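Local coordinates for D-glycero-alpha-D-manno-heptose 7-phosphate kinase (Campylobacter jejuni subsp. jejuni, PDB 4N3O), which phosphorylates D-glycero-alpha-D-manno-heptose 7-phosphate at C-1 with ATP, a step on the way to the GDP-heptose used for capsule polysaccharide, at residues A[163-166]-A[167-171]; A[307-310]-A[311-314]. One frame throughout, in Å; residues are numbered along the deposited sequence.

Overall arrangement
Contacts 1 and 2 are both local, each made by one unbroken run of chain, but they lie in different halves of this GHMP kinase, with centres about 28 Å apart and nearest atoms about 14 Å apart. Contact 1 is largely buried, its centre about 8 Å from that of the chain, and takes up nearly all of helix 162-169, which carries the probable catalytic base, and the two glycines after it; regular helical bonds dominate it. Contact 2 is partly buried, its centre about 25 Å from that of the chain, and turns strand 303-308 into helix 313-320 beside the second subunit. Its turn bonds are joined by a carboxylate-hydroxyl bond and a bridging water, while valine methyls pack on lysine methylenes.

Contact 1 of 2, residues A[163-166]-A[167-171]; sequences DQYA and ATFGG
Successive i to i+4 bonds join D163-A166 to A167-G171 along helix 162-169 and at its C-terminal end, a short helix of the GHMP kinase N-terminal domain. A167 N bonds to D163 O at 3.2 Å, F169 N to Y165 O at 2.8 Å, and G170 N to A166 O at 2.7 Å. The last of these is the most bent, 134° at the hydrogen, where the helix ends: G170 takes a positive phi of 67° and the chain leaves toward strand 172-178. Q164 O accepts twice, from T168 N at 3.0 Å and from T168 OG1 at 3.0 Å, the two donors reaching it from opposite faces of the carbonyl plane. With chi1 at -67° the threonine OG1 lies beside its own backbone N, within reach of the carbonyl one turn back; that bond gives the buried hydroxyl a partner inside the helix.

At the start of the segment, the CA-CB bond of D163, probably the proton acceptor, points away from 167-171, and OD1 forms a salt bridge with R14, the likely transition-state stabiliser. Helices 118-134 and 140-153 cover the flank bearing Q164 and T168. On another flank Y165 and F169 lie side by side and point the same way, with Y165 CD1 4.2 Å from F169 CE1. The edge of the F169 ring faces the Y165 carbonyl, bringing F169 CD1 to 3.5 Å from Y165 O.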
loop_
_atom_site.group_PDB
_atom_site.type_symbol
_atom_site.label_atom_id
_atom_site.label_comp_id
_atom_site.label_asym_id
_atom_site.label_seq_id
_atom_site.Cartn_x
_atom_site.Cartn_y
_atom_site.Cartn_z
ATOM N N ASP A 163 -10.757 8.195 16.274
ATOM C CA ASP A 163 -9.544 8.264 15.474
ATOM C C ASP A 163 -8.302 7.706 16.140
ATOM O O ASP A 163 -7.396 7.207 15.433
ATOM C CB ASP A 163 -9.298 9.702 15.017
ATOM C CG ASP A 163 -10.369 10.205 14.049
ATOM O OD1 ASP A 163 -11.115 9.362 13.493
ATOM O OD2 ASP A 163 -10.450 11.439 13.827
ATOM N N GLN A 164 -8.258 7.777 17.476
ATOM C CA GLN A 164 -7.118 7.270 18.235
ATOM C C GLN A 164 -7.127 5.739 18.289
ATOM O O GLN A 164 -6.054 5.107 18.272
ATOM C CB GLN A 164 -7.075 7.845 19.657
ATOM C CG GLN A 164 -6.848 9.349 19.740
ATOM C CD GLN A 164 -8.085 10.176 19.420
ATOM O OE1 GLN A 164 -9.220 9.685 19.482
ATOM N NE2 GLN A 164 -7.875 11.447 19.105
ATOM N N TYR A 165 -8.323 5.150 18.364
ATOM C CA TYR A 165 -8.443 3.699 18.408
ATOM C C TYR A 165 -8.101 3.106 17.047
ATOM O O TYR A 165 -7.490 2.062 16.971
ATOM C CB TYR A 165 -9.849 3.222 18.821
ATOM C CG TYR A 165 -10.273 3.541 20.242
ATOM C CD1 TYR A 165 -9.503 3.148 21.325
ATOM C CD2 TYR A 165 -11.505 4.158 20.505
ATOM C CE1 TYR A 165 -9.904 3.413 22.634
ATOM C CE2 TYR A 165 -11.919 4.415 21.806
ATOM C CZ TYR A 165 -11.112 4.044 22.870
ATOM O OH TYR A 165 -11.513 4.293 24.170
ATOM N N ALA A 166 -8.512 3.776 15.976
ATOM C CA ALA A 166 -8.220 3.298 14.631
ATOM C C ALA A 166 -6.716 3.292 14.389
ATOM O O ALA A 166 -6.158 2.304 13.898
ATOM C CB ALA A 166 -8.900 4.181 13.586
ATOM N N ALA A 167 -6.058 4.396 14.720
ATOM C CA ALA A 167 -4.611 4.500 14.517
ATOM C C ALA A 167 -3.816 3.502 15.374
ATOM O O ALA A 167 -2.835 2.928 14.922
ATOM C CB ALA A 167 -4.152 5.911 14.804
ATOM N N THR A 168 -4.254 3.296 16.606
ATOM C CA THR A 168 -3.565 2.400 17.531
ATOM C C THR A 168 -3.824 0.915 17.246
ATOM O O THR A 168 -2.878 0.113 17.180
ATOM C CB THR A 168 -3.982 2.709 18.987
ATOM O OG1 THR A 168 -3.503 4.005 19.373
ATOM C CG2 THR A 168 -3.399 1.709 19.914
ATOM N N PHE A 169 -5.102 0.563 17.085
ATOM C CA PHE A 169 -5.517 -0.818 16.864
ATOM C C PHE A 169 -5.511 -1.230 15.408
ATOM O O PHE A 169 -5.275 -2.381 15.105
ATOM C CB PHE A 169 -6.894 -1.085 17.485
ATOM C CG PHE A 169 -6.872 -1.171 18.981
ATOM C CD1 PHE A 169 -6.897 -0.024 19.764
ATOM C CD2 PHE A 169 -6.810 -2.413 19.618
ATOM C CE1 PHE A 169 -6.865 -0.106 21.154
ATOM C CE2 PHE A 169 -6.785 -2.505 21.011
ATOM C CZ PHE A 169 -6.807 -1.344 21.780
ATOM N N GLY A 170 -5.811 -0.311 14.506
ATOM C CA GLY A 170 -5.782 -0.647 13.093
ATOM C C GLY A 170 -6.848 -1.636 12.666
ATOM O O GLY A 170 -7.665 -2.079 13.474
ATOM N N GLY A 171 -6.820 -1.995 11.389
ATOM C CA GLY A 171 -7.805 -2.901 10.845
ATOM C C GLY A 171 -9.155 -2.207 10.654
ATOM O O GLY A 171 -9.246 -0.979 10.585
#

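Contact 2 of 2, residues A[307-310]-A[311-314]; sequences FVDP and TKKY
D309 and K312 are the ends of a type I beta turn where strand 303-308, an inner strand of the four-stranded antiparallel sheet in the GHMP kinase C-terminal domain, gives way to helix 313-320, with K312 at the N-cap position. One backbone bond closes this turn, K312 N donating to D309 O at 2.8 Å. A second closes the overlapping turn P310-K313, where K313 N donates to P310 O at 3.3 Å; this longer bond arrives far from the carbonyl plane, 73° above it.

A side-chain bond spans the same bend. T311 OG1 donates to D309 OD2 at 2.6 Å, meeting the carboxylate from above its plane. A T311 chi1 of 69° leaves OG1 flanked by its own N and C, from where it reaches back to the aspartate. The aliphatic base of K312 passes close to the same carboxylate, although the charged ends of D309 and K312 are not in contact.

Aliphatic contacts join the strand end to the two lysines. The V308 methyls divide between them, CG1 meeting K313 CB at 3.8 Å and CG2 meeting K312 CB at 4.0 Å. The extended K313 chain then carries its ammonium to the carbonyl of T202, tying the first turn of the helix to the neighbouring strand. R8, H105 and Y107 of the second subunit pack on P310, T311 and K313, respectively, placing the turn at the dimer interface. Water 1 bridges the turn to the helix, donating to P310 O at 2.7 Å and accepting from Y314 N at 2.9 Å.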
loop_
_atom_site.group_PDB
_atom_site.type_symbol
_atom_site.label_atom_id
_atom_site.label_comp_id
_atom_site.label_asym_id
_atom_site.label_seq_id
_atom_site.Cartn_x
_atom_site.Cartn_y
_atom_site.Cartn_z
ATOM N N PHE A 307 -16.793 4.283 -5.352
ATOM C CA PHE A 307 -17.064 2.865 -5.559
ATOM C C PHE A 307 -17.231 2.726 -7.068
ATOM O O PHE A 307 -17.999 3.461 -7.687
ATOM C CB PHE A 307 -18.316 2.401 -4.843
ATOM C CG PHE A 307 -18.053 1.796 -3.517
ATOM C CD1 PHE A 307 -17.521 2.549 -2.492
ATOM C CD2 PHE A 307 -18.365 0.462 -3.282
ATOM C CE1 PHE A 307 -17.275 1.983 -1.253
ATOM C CE2 PHE A 307 -18.128 -0.110 -2.052
ATOM C CZ PHE A 307 -17.580 0.654 -1.034
ATOM N N VAL A 308 -16.486 1.797 -7.647
ATOM C CA VAL A 308 -16.487 1.586 -9.083
ATOM C C VAL A 308 -16.424 0.112 -9.431
ATOM O O VAL A 308 -15.951 -0.717 -8.662
ATOM C CB VAL A 308 -15.252 2.249 -9.723
ATOM C CG1 VAL A 308 -13.970 1.573 -9.253
ATOM C CG2 VAL A 308 -15.337 2.212 -11.240
ATOM N N ASP A 309 -16.927 -0.211 -10.599
ATOM C CA ASP A 309 -16.836 -1.555 -11.078
ATOM C C ASP A 309 -15.341 -1.791 -11.369
ATOM O O ASP A 309 -14.700 -0.984 -12.058
ATOM C CB ASP A 309 -17.653 -1.681 -12.344
ATOM C CG ASP A 309 -17.517 -3.017 -12.989
ATOM O OD1 ASP A 309 -17.360 -4.034 -12.282
ATOM O OD2 ASP A 309 -17.600 -3.043 -14.228
ATOM N N PRO A 310 -14.775 -2.871 -10.834
ATOM C CA PRO A 310 -13.365 -3.138 -11.083
ATOM C C PRO A 310 -12.980 -3.175 -12.560
ATOM O O PRO A 310 -11.909 -2.719 -12.917
ATOM C CB PRO A 310 -13.159 -4.493 -10.432
ATOM C CG PRO A 310 -14.152 -4.486 -9.300
ATOM C CD PRO A 310 -15.362 -3.830 -9.885
ATOM N N THR A 311 -13.846 -3.670 -13.431
ATOM C CA THR A 311 -13.502 -3.682 -14.863
ATOM C C THR A 311 -13.562 -2.290 -15.496
ATOM O O THR A 311 -13.360 -2.150 -16.697
ATOM C CB THR A 311 -14.418 -4.614 -15.663
ATOM O OG1 THR A 311 -15.736 -4.070 -15.706
ATOM C CG2 THR A 311 -14.459 -5.984 -15.037
ATOM N N LYS A 312 -13.853 -1.270 -14.695
ATOM C CA LYS A 312 -13.942 0.106 -15.200
ATOM C C LYS A 312 -12.992 1.025 -14.453
ATOM O O LYS A 312 -12.823 2.187 -14.820
ATOM C CB LYS A 312 -15.337 0.647 -14.946
ATOM C CG LYS A 312 -16.497 -0.102 -15.577
ATOM C CD LYS A 312 -16.918 0.467 -16.909
ATOM C CE LYS A 312 -18.328 -0.020 -17.232
ATOM N NZ LYS A 312 -18.894 0.619 -18.446
ATOM N N LYS A 313 -12.371 0.502 -13.403
ATOM C CA LYS A 313 -11.526 1.318 -12.546
ATOM C C LYS A 313 -10.351 1.957 -13.263
ATOM O O LYS A 313 -9.995 3.094 -12.963
ATOM C CB LYS A 313 -11.048 0.490 -11.353
ATOM C CG LYS A 313 -10.087 1.198 -10.434
ATOM C CD LYS A 313 -9.927 0.414 -9.139
ATOM C CE LYS A 313 -8.840 0.998 -8.268
ATOM N NZ LYS A 313 -8.666 0.195 -7.028
ATOM N N TYR A 314 -9.748 1.244 -14.213
ATOM C CA TYR A 314 -8.592 1.820 -14.882
ATOM C C TYR A 314 -8.984 3.071 -15.661
ATOM O O TYR A 314 -8.295 4.093 -15.573
ATOM C CB TYR A 314 -7.886 0.831 -15.789
ATOM C CG TYR A 314 -6.742 1.477 -16.514
ATOM C CD1 TYR A 314 -5.512 1.659 -15.895
ATOM C CD2 TYR A 314 -6.900 1.947 -17.798
ATOM C CE1 TYR A 314 -4.459 2.278 -16.556
ATOM C CE2 TYR A 314 -5.862 2.568 -18.465
ATOM C CZ TYR A 314 -4.640 2.727 -17.840
ATOM O OH TYR A 314 -3.606 3.344 -18.530
HETATM O O HOH W 1 -10.385 -1.547 -14.770
#